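Local coordinates for lumazine protein (Photobacterium kishitanii, PDB 3A35) that binds a lumazine or flavin chromophore and probably acts as an antenna that shifts the bioluminescence of bacterial luciferase to shorter wavelength, at residues 119-124 / 154-159. Numbering follows the deposited sequence.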
ATOM      1  N   LYS A 119       9.527   6.976 -12.072  1.00 19.45           N
ATOM      2  CA  LYS A 119      10.723   6.501 -11.446  1.00 19.24           C
ATOM      3  C   LYS A 119      10.657   6.927  -9.993  1.00 19.41           C
ATOM      4  O   LYS A 119      10.705   8.094  -9.684  1.00 20.02           O
ATOM      5  CB  LYS A 119      11.916   7.167 -12.105  1.00 21.92           C
ATOM      6  CG  LYS A 119      12.034   6.744 -13.515  1.00 24.35           C
ATOM      7  CD  LYS A 119      13.400   7.091 -14.156  1.00 27.47           C
ATOM      8  CE  LYS A 119      13.362   6.563 -15.586  1.00 29.53           C
ATOM      9  NZ  LYS A 119      14.642   7.046 -16.199  1.00 30.24           N
ATOM     10  N   VAL A 120      10.627   5.975  -9.068  1.00 17.52           N
ATOM     11  CA  VAL A 120      10.459   6.246  -7.636  1.00 15.77           C
ATOM     12  C   VAL A 120      11.675   5.706  -6.960  1.00 16.52           C
ATOM     13  O   VAL A 120      12.015   4.517  -7.115  1.00 18.65           O
ATOM     14  CB  VAL A 120       9.137   5.542  -7.145  1.00 17.57           C
ATOM     15  CG1 VAL A 120       9.037   5.798  -5.599  1.00 17.74           C
ATOM     16  CG2 VAL A 120       7.914   6.107  -7.936  1.00 18.32           C
ATOM     17  N   TYR A 121      12.274   6.509  -6.100  1.00 15.06           N
ATOM     18  CA  TYR A 121      13.465   6.218  -5.291  1.00 17.58           C
ATOM     19  C   TYR A 121      13.121   6.287  -3.828  1.00 17.18           C
ATOM     20  O   TYR A 121      12.652   7.329  -3.363  1.00 17.02           O
ATOM     21  CB  TYR A 121      14.599   7.264  -5.594  1.00 16.76           C
ATOM     22  CG  TYR A 121      14.969   7.260  -7.076  1.00 20.35           C
ATOM     23  CD1 TYR A 121      16.001   6.463  -7.538  1.00 22.73           C
ATOM     24  CD2 TYR A 121      14.258   8.009  -7.990  1.00 21.14           C
ATOM     25  CE1 TYR A 121      16.350   6.426  -8.916  1.00 24.09           C
ATOM     26  CE2 TYR A 121      14.531   7.950  -9.388  1.00 21.61           C
ATOM     27  CZ  TYR A 121      15.594   7.185  -9.824  1.00 22.30           C
ATOM     28  OH  TYR A 121      15.844   7.161 -11.234  1.00 26.29           O
ATOM     29  N   ILE A 122      13.324   5.182  -3.145  1.00 16.93           N
ATOM     30  CA  ILE A 122      12.799   5.049  -1.809  1.00 18.37           C
ATOM     31  C   ILE A 122      13.966   4.786  -0.878  1.00 19.11           C
ATOM     32  O   ILE A 122      14.694   3.845  -1.107  1.00 18.34           O
ATOM     33  CB  ILE A 122      11.771   3.867  -1.728  1.00 17.66           C
ATOM     34  CG1 ILE A 122      10.575   4.095  -2.725  1.00 22.04           C
ATOM     35  CG2 ILE A 122      11.340   3.704  -0.239  1.00 18.86           C
ATOM     36  CD1 ILE A 122       9.442   3.148  -2.638  1.00 23.37           C
ATOM     37  N   LYS A 123      14.140   5.572   0.171  1.00 18.73           N
ATOM     38  CA  LYS A 123      15.221   5.359   1.116  1.00 20.07           C
ATOM     39  C   LYS A 123      14.775   4.402   2.215  1.00 18.12           C
ATOM     40  O   LYS A 123      13.759   4.689   2.928  1.00 18.95           O
ATOM     41  CB  LYS A 123      15.714   6.700   1.705  1.00 19.49           C
ATOM     42  CG  LYS A 123      16.920   6.545   2.564  1.00 23.18           C
ATOM     43  CD  LYS A 123      17.469   7.951   3.018  1.00 26.51           C
ATOM     44  CE  LYS A 123      18.174   8.611   1.846  1.00 31.57           C
ATOM     45  NZ  LYS A 123      18.956   9.846   2.210  1.00 41.95           N
ATOM     46  N   ILE A 124      15.536   3.343   2.465  1.00 19.04           N
ATOM     47  CA  ILE A 124      15.170   2.272   3.372  1.00 19.34           C
ATOM     48  C   ILE A 124      15.828   2.598   4.716  1.00 22.41           C
ATOM     49  O   ILE A 124      17.065   2.831   4.719  1.00 23.75           O
ATOM     50  CB  ILE A 124      15.572   0.905   2.801  1.00 20.87           C
ATOM     51  CG1 ILE A 124      14.904   0.631   1.406  1.00 19.89           C
ATOM     52  CG2 ILE A 124      15.323  -0.204   3.864  1.00 24.18           C
ATOM     53  CD1 ILE A 124      13.316   0.711   1.247  1.00 21.34           C
ATOM     54  N   ILE A 154      19.045   3.200  -1.050  1.00 22.26           N
ATOM     55  CA  ILE A 154      17.976   3.677  -1.880  1.00 20.65           C
ATOM     56  C   ILE A 154      17.610   2.686  -2.916  1.00 22.42           C
ATOM     57  O   ILE A 154      18.468   2.142  -3.629  1.00 22.42           O
ATOM     58  CB  ILE A 154      18.204   5.114  -2.310  1.00 23.88           C
ATOM     59  CG1 ILE A 154      18.192   5.361  -3.735  1.00 32.02           C
ATOM     60  CG2 ILE A 154      18.772   6.051  -1.199  1.00 26.56           C
ATOM     61  CD1 ILE A 154      16.895   5.787  -3.938  1.00 29.53           C
ATOM     62  N   ILE A 155      16.338   2.322  -2.916  1.00 19.74           N
ATOM     63  CA  ILE A 155      15.839   1.386  -3.942  1.00 18.96           C
ATOM     64  C   ILE A 155      15.143   2.155  -5.059  1.00 19.11           C
ATOM     65  O   ILE A 155      14.358   3.082  -4.781  1.00 21.39           O
ATOM     66  CB  ILE A 155      14.924   0.272  -3.327  1.00 22.50           C
ATOM     67  CG1 ILE A 155      13.669   0.801  -2.706  1.00 26.36           C
ATOM     68  CG2 ILE A 155      15.703  -0.565  -2.362  1.00 23.72           C
ATOM     69  CD1 ILE A 155      12.609  -0.253  -2.644  1.00 27.41           C
ATOM     70  N   PHE A 156      15.416   1.861  -6.319  1.00 17.41           N
ATOM     71  CA  PHE A 156      14.864   2.480  -7.458  1.00 19.16           C
ATOM     72  C   PHE A 156      13.889   1.538  -8.099  1.00 18.09           C
ATOM     73  O   PHE A 156      14.214   0.408  -8.499  1.00 17.96           O
ATOM     74  CB  PHE A 156      15.994   2.924  -8.394  1.00 18.49           C
ATOM     75  CG  PHE A 156      15.604   3.215  -9.751  1.00 17.53           C
ATOM     76  CD1 PHE A 156      14.402   3.866 -10.078  1.00 18.19           C
ATOM     77  CD2 PHE A 156      16.503   2.947 -10.800  1.00 21.88           C
ATOM     78  CE1 PHE A 156      14.028   4.193 -11.391  1.00 21.43           C
ATOM     79  CE2 PHE A 156      16.161   3.220 -12.105  1.00 21.80           C
ATOM     80  CZ  PHE A 156      14.938   3.879 -12.444  1.00 21.03           C
ATOM     81  N   ILE A 157      12.628   1.932  -8.185  1.00 16.25           N
ATOM     82  CA  ILE A 157      11.598   1.207  -8.847  1.00 16.13           C
ATOM     83  C   ILE A 157      11.078   1.993 -10.017  1.00 17.55           C
ATOM     84  O   ILE A 157      10.770   3.157  -9.926  1.00 18.33           O
ATOM     85  CB  ILE A 157      10.399   0.889  -7.910  1.00 16.61           C
ATOM     86  CG1 ILE A 157      10.949   0.131  -6.711  1.00 17.19           C
ATOM     87  CG2 ILE A 157       9.414  -0.110  -8.667  1.00 17.03           C
ATOM     88  CD1 ILE A 157      10.218   0.367  -5.486  1.00 24.45           C
ATOM     89  N   ASN A 158      11.037   1.341 -11.198  1.00 18.24           N
ATOM     90  CA  ASN A 158      10.716   2.073 -12.401  1.00 18.59           C
ATOM     91  C   ASN A 158       9.361   1.530 -12.876  1.00 20.52           C
ATOM     92  O   ASN A 158       9.250   0.411 -13.452  1.00 22.22           O
ATOM     93  CB  ASN A 158      11.851   1.791 -13.423  1.00 20.95           C
ATOM     94  CG  ASN A 158      11.613   2.459 -14.703  1.00 23.59           C
ATOM     95  OD1 ASN A 158      10.568   2.941 -14.993  1.00 23.11           O
ATOM     96  ND2 ASN A 158      12.681   2.485 -15.535  1.00 32.70           N
ATOM     97  N   TYR A 159       8.328   2.286 -12.515  1.00 18.59           N
ATOM     98  CA  TYR A 159       6.956   1.895 -12.791  1.00 19.18           C
ATOM     99  C   TYR A 159       6.472   2.391 -14.158  1.00 21.62           C
ATOM    100  O   TYR A 159       6.872   3.489 -14.536  1.00 24.06           O
ATOM    101  CB  TYR A 159       6.013   2.503 -11.746  1.00 19.45           C
ATOM    102  CG  TYR A 159       6.217   2.013 -10.315  1.00 16.32           C
ATOM    103  CD1 TYR A 159       5.737   0.715  -9.929  1.00 17.44           C
ATOM    104  CD2 TYR A 159       6.843   2.823  -9.415  1.00 17.66           C
ATOM    105  CE1 TYR A 159       5.893   0.291  -8.613  1.00 14.61           C
ATOM    106  CE2 TYR A 159       6.992   2.448  -8.051  1.00 15.42           C
ATOM    107  CZ  TYR A 159       6.537   1.173  -7.711  1.00 17.97           C
ATOM    108  OH  TYR A 159       6.802   0.864  -6.360  1.00 16.49           O
TER
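Tyr-121 and Phe-156 face each other as a non-hydrogen-bonded pair, and their rings form an offset stack with centroids 4.5 Å apart and planes inclined by only 13°. Phe-156 can be traced outward. Its CB lies 3.6 Å from Tyr-121 CE1; CG, CD1 and, less closely, CD2 meet the same ring carbon; farther out, CE1 meets Tyr-121 OH at 3.5 Å, the hydroxyl oxygen standing above the Phe-156 ring plane, offset toward its rim. CE2 and CZ also approach that oxygen, and CZ nears Lys-119 CD as well. With CG anti to the backbone N (chi1 163°), the Phe-156 ring is swung along its strand toward Lys-119, whose extended chain crosses it obliquely, CB 3.7 Å from Phe-156 CE1, before its NZ reaches a salt bridge with Glu-114.

Strands 119-123 and 154-159 run antiparallel, and four backbone hydrogen bonds show them to be direct neighbours in the sheet of the predicted second lumazine-binding repeat, where strand 104-114 flanks the first of them and strand 149-151 the second. Val-120 pairs with Ile-157, reciprocally and nearly straight (176° at the hydrogen of Val-120 N), and Ile-122 with Ile-155.

On the opposite face Ile-122 CB rests 3.7 Å from Ile-155 CG1, and Ile-122 CD1 reaches Ile-157 CD1, with Ile-140 touching Ile-122 and Ile-157. Val-120 CG2 meets the aromatic edge of Tyr-159 at CD2, 3.8 Å away, while His-145 packs edge-to-face with that ring.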